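Local coordinates for endo-1,4-beta-xylanase (Pseudoalteromonas haloplanktis, PDB 1H12), which probably hydrolyses internal beta-1,4 linkages in xylan, as a cold-adapted xylanase of glycoside hydrolase family 8, at residues A[82-87]-A[150-155]; A[141-146]-A[201-206]; A[207-212]-A[227-232]. All coordinates share one frame; numbering follows the deposited sequence.

Contact 1. Residues A[82-87]-A[150-155]; sequences WGMTAA and AFALLN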
# COMPACT_ATOMS: atom_id res chain seq x y z
N TRP A 82 4.04 5.73 -0.98
CA TRP A 82 4.76 4.47 -1.08
C TRP A 82 6.23 4.73 -1.29
O TRP A 82 7.09 4.06 -0.69
CB TRP A 82 4.18 3.59 -2.18
CG TRP A 82 2.78 3.13 -1.96
CD1 TRP A 82 2.14 3.00 -0.76
CD2 TRP A 82 1.83 2.76 -2.96
NE1 TRP A 82 0.85 2.56 -0.97
CE2 TRP A 82 0.63 2.40 -2.29
CE3 TRP A 82 1.83 2.73 -4.35
CZ2 TRP A 82 -0.51 2.01 -2.96
CZ3 TRP A 82 0.70 2.35 -5.02
CH2 TRP A 82 -0.45 1.98 -4.33
N GLY A 83 6.56 5.71 -2.13
CA GLY A 83 7.96 6.06 -2.36
C GLY A 83 8.64 6.58 -1.10
O GLY A 83 9.78 6.23 -0.83
N MET A 84 7.94 7.41 -0.34
CA MET A 84 8.49 7.86 0.94
C MET A 84 8.72 6.69 1.89
O MET A 84 9.72 6.63 2.62
CB MET A 84 7.54 8.88 1.59
CG MET A 84 7.59 10.26 0.94
SD MET A 84 6.24 11.33 1.43
CE MET A 84 6.44 11.34 3.22
N THR A 85 7.78 5.76 1.92
CA THR A 85 7.89 4.60 2.77
C THR A 85 9.13 3.77 2.40
O THR A 85 9.90 3.35 3.26
CB THR A 85 6.60 3.79 2.73
OG1 THR A 85 5.52 4.59 3.18
CG2 THR A 85 6.67 2.57 3.62
N ALA A 86 9.31 3.54 1.11
CA ALA A 86 10.48 2.82 0.68
C ALA A 86 11.76 3.52 1.09
O ALA A 86 12.73 2.90 1.56
CB ALA A 86 10.44 2.61 -0.84
N ALA A 87 11.80 4.84 0.88
CA ALA A 87 12.99 5.61 1.22
C ALA A 87 13.34 5.50 2.70
O ALA A 87 14.49 5.31 3.06
CB ALA A 87 12.78 7.07 0.77
N ALA A 150 1.44 9.26 6.93
CA ALA A 150 1.60 9.31 8.38
C ALA A 150 2.60 8.28 8.86
O ALA A 150 3.46 8.55 9.70
CB ALA A 150 0.26 9.10 9.05
N PHE A 151 2.46 7.06 8.35
CA PHE A 151 3.37 5.97 8.68
C PHE A 151 4.82 6.36 8.36
O PHE A 151 5.73 6.21 9.19
CB PHE A 151 2.96 4.71 7.93
CG PHE A 151 3.86 3.55 8.18
CD1 PHE A 151 3.84 2.83 9.38
CD2 PHE A 151 4.76 3.14 7.21
CE1 PHE A 151 4.68 1.80 9.63
CE2 PHE A 151 5.61 2.08 7.43
CZ PHE A 151 5.58 1.41 8.65
N ALA A 152 5.05 6.81 7.14
CA ALA A 152 6.39 7.14 6.72
C ALA A 152 7.00 8.27 7.53
O ALA A 152 8.18 8.22 7.91
CB ALA A 152 6.37 7.47 5.22
N LEU A 153 6.21 9.31 7.83
CA LEU A 153 6.66 10.45 8.60
C LEU A 153 7.02 10.08 10.04
O LEU A 153 8.02 10.57 10.60
CB LEU A 153 5.63 11.56 8.55
CG LEU A 153 5.52 12.27 7.19
CD1 LEU A 153 4.18 13.00 7.10
CD2 LEU A 153 6.67 13.24 6.96
N LEU A 154 6.22 9.21 10.67
CA LEU A 154 6.56 8.77 12.01
C LEU A 154 7.86 8.03 12.03
O LEU A 154 8.68 8.20 12.95
CB LEU A 154 5.45 7.88 12.58
CG LEU A 154 4.17 8.57 13.04
CD1 LEU A 154 3.13 7.52 13.35
CD2 LEU A 154 4.43 9.49 14.24
N ASN A 155 8.11 7.19 11.02
CA ASN A 155 9.37 6.48 10.92
C ASN A 155 10.55 7.42 10.66
O ASN A 155 11.62 7.24 11.21
CB ASN A 155 9.28 5.39 9.88
CG ASN A 155 8.55 4.14 10.37
OD1 ASN A 155 7.29 3.98 10.01
ND2 ASN A 155 9.17 3.35 11.10

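Contact 2. Residues A[141-146]-A[201-206]; sequences PAPDGE and PSYHIP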
# COMPACT_ATOMS: atom_id res chain seq x y z
N PRO A 141 -9.33 12.92 -1.96
CA PRO A 141 -8.23 12.08 -1.51
C PRO A 141 -8.35 10.63 -1.97
O PRO A 141 -9.41 10.16 -2.38
CB PRO A 141 -8.36 12.15 0.00
CG PRO A 141 -9.87 12.21 0.23
CD PRO A 141 -10.38 13.08 -0.91
N ALA A 142 -7.23 9.92 -1.86
CA ALA A 142 -7.16 8.46 -1.91
C ALA A 142 -6.62 8.09 -0.51
O ALA A 142 -5.41 8.12 -0.32
CB ALA A 142 -6.27 7.95 -2.99
N PRO A 143 -7.51 7.82 0.46
CA PRO A 143 -7.07 7.85 1.87
C PRO A 143 -5.96 6.95 2.32
O PRO A 143 -5.35 7.24 3.34
CB PRO A 143 -8.36 7.61 2.62
CG PRO A 143 -9.41 8.30 1.76
CD PRO A 143 -8.98 7.94 0.35
N ASP A 144 -5.65 5.84 1.62
CA ASP A 144 -4.46 5.12 1.98
C ASP A 144 -3.17 5.87 1.71
O ASP A 144 -2.15 5.55 2.32
CB ASP A 144 -4.43 3.71 1.42
CG ASP A 144 -4.34 3.60 -0.10
OD1 ASP A 144 -4.83 4.56 -0.78
OD2 ASP A 144 -3.83 2.58 -0.59
N GLY A 145 -3.19 6.89 0.85
CA GLY A 145 -2.05 7.78 0.71
C GLY A 145 -1.75 8.49 2.03
O GLY A 145 -0.63 8.42 2.51
N GLU A 146 -2.75 9.13 2.63
CA GLU A 146 -2.55 9.77 3.91
C GLU A 146 -2.10 8.75 4.96
O GLU A 146 -1.24 9.07 5.79
CB GLU A 146 -3.85 10.46 4.39
CG GLU A 146 -4.20 11.75 3.67
CD GLU A 146 -4.93 11.67 2.34
OE1 GLU A 146 -4.92 10.57 1.71
OE2 GLU A 146 -5.50 12.70 1.95
N PRO A 201 -11.16 -2.36 1.06
CA PRO A 201 -10.33 -3.31 1.82
C PRO A 201 -8.86 -3.04 1.74
O PRO A 201 -8.16 -3.23 2.74
CB PRO A 201 -10.80 -4.67 1.31
CG PRO A 201 -12.28 -4.44 1.02
CD PRO A 201 -12.30 -3.04 0.40
N SER A 202 -8.36 -2.67 0.58
CA SER A 202 -6.92 -2.44 0.41
C SER A 202 -6.36 -1.31 1.27
O SER A 202 -5.16 -1.22 1.43
CB SER A 202 -6.59 -2.13 -1.06
OG SER A 202 -6.90 -0.80 -1.41
N TYR A 203 -7.22 -0.47 1.82
CA TYR A 203 -6.79 0.61 2.67
C TYR A 203 -6.54 0.17 4.11
O TYR A 203 -6.03 0.93 4.93
CB TYR A 203 -7.80 1.74 2.69
CG TYR A 203 -8.06 2.46 1.39
CD1 TYR A 203 -7.42 2.12 0.18
CD2 TYR A 203 -8.94 3.53 1.36
CE1 TYR A 203 -7.68 2.82 -0.97
CE2 TYR A 203 -9.21 4.23 0.20
CZ TYR A 203 -8.57 3.88 -0.98
OH TYR A 203 -8.80 4.62 -2.13
N HIS A 204 -6.95 -1.06 4.46
CA HIS A 204 -6.85 -1.59 5.83
C HIS A 204 -5.49 -2.22 6.07
O HIS A 204 -5.18 -3.29 5.55
CB HIS A 204 -7.95 -2.60 6.03
CG HIS A 204 -9.28 -1.96 6.20
ND1 HIS A 204 -9.81 -1.79 7.45
CD2 HIS A 204 -10.12 -1.37 5.31
CE1 HIS A 204 -10.94 -1.13 7.30
NE2 HIS A 204 -11.17 -0.85 6.01
N ILE A 205 -4.69 -1.54 6.92
CA ILE A 205 -3.36 -2.04 7.28
C ILE A 205 -3.33 -2.04 8.79
O ILE A 205 -2.86 -1.07 9.42
CB ILE A 205 -2.24 -1.25 6.65
CG1 ILE A 205 -2.53 -1.04 5.15
CG2 ILE A 205 -0.92 -1.95 6.89
CD1 ILE A 205 -1.67 -0.11 4.49
N PRO A 206 -3.83 -3.09 9.45
CA PRO A 206 -4.09 -2.98 10.89
C PRO A 206 -2.84 -2.64 11.71
O PRO A 206 -2.91 -1.83 12.62
CB PRO A 206 -4.72 -4.32 11.25
CG PRO A 206 -5.41 -4.73 9.98
CD PRO A 206 -4.47 -4.29 8.86
O HOH W 1 -3.07 0.16 0.35

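Contact 3. Residues A[207-212]-A[227-232]; sequences AFYDYF and QVATKS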
# COMPACT_ATOMS: atom_id res chain seq x y z
N ALA A 207 -1.70 -3.22 11.35
CA ALA A 207 -0.47 -2.98 12.09
C ALA A 207 -0.09 -1.52 12.06
O ALA A 207 0.55 -1.04 13.01
CB ALA A 207 0.64 -3.85 11.55
N PHE A 208 -0.37 -0.80 10.97
CA PHE A 208 -0.06 0.63 10.96
C PHE A 208 -0.79 1.33 12.11
O PHE A 208 -0.24 2.23 12.73
CB PHE A 208 -0.46 1.31 9.64
CG PHE A 208 0.47 1.08 8.47
CD1 PHE A 208 1.53 0.21 8.52
CD2 PHE A 208 0.27 1.82 7.31
CE1 PHE A 208 2.35 0.04 7.41
CE2 PHE A 208 1.05 1.63 6.21
CZ PHE A 208 2.10 0.74 6.24
N TYR A 209 -2.04 0.96 12.36
CA TYR A 209 -2.82 1.63 13.39
C TYR A 209 -2.23 1.34 14.77
O TYR A 209 -2.22 2.23 15.64
CB TYR A 209 -4.28 1.24 13.31
CG TYR A 209 -4.87 1.33 11.91
CD1 TYR A 209 -4.75 2.44 11.11
CD2 TYR A 209 -5.56 0.24 11.41
CE1 TYR A 209 -5.30 2.47 9.85
CE2 TYR A 209 -6.10 0.27 10.13
CZ TYR A 209 -5.98 1.36 9.35
OH TYR A 209 -6.52 1.29 8.08
N ASP A 210 -1.75 0.11 15.00
CA ASP A 210 -1.08 -0.18 16.26
C ASP A 210 0.19 0.63 16.41
O ASP A 210 0.50 1.10 17.51
CB ASP A 210 -0.74 -1.68 16.30
CG ASP A 210 -1.93 -2.55 16.57
OD1 ASP A 210 -2.59 -2.28 17.61
OD2 ASP A 210 -2.22 -3.49 15.83
N TYR A 211 0.94 0.81 15.32
CA TYR A 211 2.13 1.67 15.35
C TYR A 211 1.72 3.13 15.64
O TYR A 211 2.36 3.80 16.46
CB TYR A 211 2.83 1.54 13.98
CG TYR A 211 4.03 2.41 13.79
CD1 TYR A 211 5.23 2.16 14.42
CD2 TYR A 211 3.97 3.51 12.95
CE1 TYR A 211 6.33 3.00 14.23
CE2 TYR A 211 5.08 4.30 12.71
CZ TYR A 211 6.24 4.09 13.39
OH TYR A 211 7.28 4.97 13.21
N PHE A 212 0.66 3.62 15.01
CA PHE A 212 0.21 4.97 15.29
C PHE A 212 -0.09 5.12 16.79
O PHE A 212 0.30 6.09 17.43
CB PHE A 212 -1.03 5.31 14.51
CG PHE A 212 -0.90 5.31 12.98
CD1 PHE A 212 0.30 5.40 12.36
CD2 PHE A 212 -2.03 5.30 12.21
CE1 PHE A 212 0.39 5.44 10.97
CE2 PHE A 212 -1.97 5.32 10.83
CZ PHE A 212 -0.75 5.39 10.20
N GLN A 227 -8.23 1.00 18.84
CA GLN A 227 -9.56 0.60 18.47
C GLN A 227 -9.68 0.52 16.93
O GLN A 227 -10.35 -0.38 16.41
CB GLN A 227 -10.55 1.59 19.01
CG GLN A 227 -10.68 1.48 20.55
CD GLN A 227 -11.14 2.76 21.20
OE1 GLN A 227 -11.71 3.64 20.56
NE2 GLN A 227 -10.89 2.86 22.51
N VAL A 228 -9.07 1.46 16.21
CA VAL A 228 -9.06 1.39 14.74
C VAL A 228 -8.40 0.08 14.32
O VAL A 228 -8.87 -0.60 13.40
CB VAL A 228 -8.33 2.62 14.15
CG1 VAL A 228 -8.17 2.48 12.66
CG2 VAL A 228 -9.12 3.90 14.43
N ALA A 229 -7.29 -0.30 14.96
CA ALA A 229 -6.62 -1.55 14.63
C ALA A 229 -7.55 -2.76 14.79
O ALA A 229 -7.64 -3.61 13.89
CB ALA A 229 -5.36 -1.72 15.44
N THR A 230 -8.23 -2.84 15.93
CA THR A 230 -9.12 -3.95 16.17
C THR A 230 -10.26 -3.96 15.18
O THR A 230 -10.64 -5.03 14.65
CB THR A 230 -9.64 -3.85 17.62
OG1 THR A 230 -8.55 -3.95 18.50
CG2 THR A 230 -10.65 -4.98 17.92
N LYS A 231 -10.84 -2.82 14.90
CA LYS A 231 -11.96 -2.74 13.98
C LYS A 231 -11.50 -3.07 12.56
O LYS A 231 -12.32 -3.58 11.78
CB LYS A 231 -12.60 -1.36 14.03
CG LYS A 231 -13.52 -1.18 15.25
CD LYS A 231 -14.25 0.14 15.21
CE LYS A 231 -15.27 0.32 16.26
NZ LYS A 231 -15.84 1.75 16.28
N SER A 232 -10.25 -2.79 12.23
CA SER A 232 -9.74 -3.07 10.90
C SER A 232 -9.57 -4.59 10.71
O SER A 232 -9.93 -5.14 9.67
CB SER A 232 -8.45 -2.32 10.67
OG SER A 232 -7.95 -2.58 9.37
O HOH W 2 -5.58 -3.01 18.93

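Contact 1. Residues A[82-87]-A[150-155]
Thr85 and Ala152 mark the closest backbone approach of helices 77-89 and 143-160, with Thr85 CA 4.9 Å from Ala152 CA. Both helices run the same way at a shallow crossing of 26°, and the axes of segments 82-87 and 150-155 come within 8.7 Å. The small side chain of Ala152 at the nearest point is consistent with this spacing. The methyl of Ala152 points toward the other helix, and its CB touches Thr85 at two atoms, 3.6 Å from OG1 and 4.0 Å from the backbone N. The hydroxyl is not wasted on this methyl, since Thr85 OG1 hydrogen-bonds to Ser81 O one turn back in its own helix. With CG2 anti to the backbone N, the threonine methyl is carried to the edge of the Phe151 ring, in its plane, where CG2 sits 4.0 Å from Phe151 CE2. Met84 packs on the flank of the crossing away from Phe151. Its CB touches Ala152 CB at 4.1 Å, and a bend at chi3 (57°) brings CE to 4.2 Å from Leu153 CG. No hydrogen bond joins the segments, so the interface is held by packing alone. These are two parallel helices of the alpha/alpha barrel expected for family 8. Helix 93-107 covers Met84 and Leu153 through Trp100, while Phe151 stacks on Phe208 of helix 206-215.

Contact 2. Residues A[141-146]-A[201-206]
Asp144 lays its carboxylate against the ring of Tyr203, the two planes only 18° apart, and this stack forms the tight half of the contact. Asp144 CG is 3.4 Å from Tyr203 CD1, and Asp144 OD1 is 3.3 Å from Tyr203 CE1. The carboxylate reaches the ring because CG lies between the backbone N and the carbonyl carbon (chi1 66°), the crowded position, which folds the side chain back over its own helix start. The Asp144 backbone N itself lies over the centre of one ring face, 4.0 Å above the plane. Pro143 extends this packing toward the phenol end, with its CD 3.7 Å from Tyr203 CE2. In fold terms, the first turn of helix 143-160, in the (alpha/alpha)6 barrel of family 8, meets the connection that leads into helix 206-215, where Ile205 is the N-cap. The carboxylate of Glu78 lies close to Asp144 OD1, two like charges side by side. Away from the ring the segments draw apart, and a water fills in where they do not touch directly. It donates to Asp144 OD2 at 2.7 Å and to Ser202 O at 2.7 Å, tying side chain to backbone. Both acceptors have a further partner on helix 283-296: Asp144 OD2 forms a salt bridge with Arg284, and Ser202 O accepts a hydrogen bond from Asn288 ND2.

Contact 3. Residues A[207-212]-A[227-232]
Tyr209 and Ala229 sit at the middle of an antiparallel pair of helices, with Tyr209 CA 5.1 Å from Ala229 CA, the segment axes 7.9 Å apart and their directions at 169°. The apolar contacts centre on the tyrosine. Val228 presents CG1 over one face of the ring in a CH-pi contact, 3.6 Å from the Tyr209 centroid and 12° off the ring normal; with CG1 anti to the valine backbone N (chi1 174°), this torsion sets the methyl over the ring centre. At the stem of the side chain, Tyr209 CB rests 3.8 Å from Ala229 CB. The Ala229 methyl also lies against the Asp210 carboxylate, with CB 3.6 Å from OD1 and about as far from OD2. Polar groups surround this packing without a direct hydrogen bond between the segments. Ser232 OG stands at the ring edge, in its plane, 3.5 Å from Tyr209 CE2, and is hydrogen-bonded to His204 ND1. The phenol OH bonds to Glu147 OE2, and Asp210 OD2 makes a salt bridge with Arg233 of the facing helix. A water, held weakly by Asp210 OD1 and also by Thr230 OG1, spans the outer side. A leucine replacing Tyr209 would probably leave Glu147 without its phenol mate and Val228 CG1 without a flat face to rest on. The pair joins helix 206-215 to the following helix 219-243 as a hairpin, with Phe212 turned to helix 143-160 and Ala207 to helix 283-296.

How the contacts relate
All three contacts are buried; the centre of contact 2 is about 7 Å from the centre of the chain, those of contacts 1 and 3 about 11 and 15 Å, and in contact 3 Asp210 is partly exposed. Contacts 1 and 2 share helix 143-160, one along its length and the other at its start, and Trp82 of contact 1 packs against Asp144 of contact 2. Contact 3 continues the chain directly from contact 2. The chemistry follows position: in contact 1 parallel helices meet through mostly apolar side chains, methyl against methyl and against a ring edge, a carboxylate, a ring and a bridging water make up contact 2, and the hairpin of contact 3 mixes an aromatic face with charge at its rim.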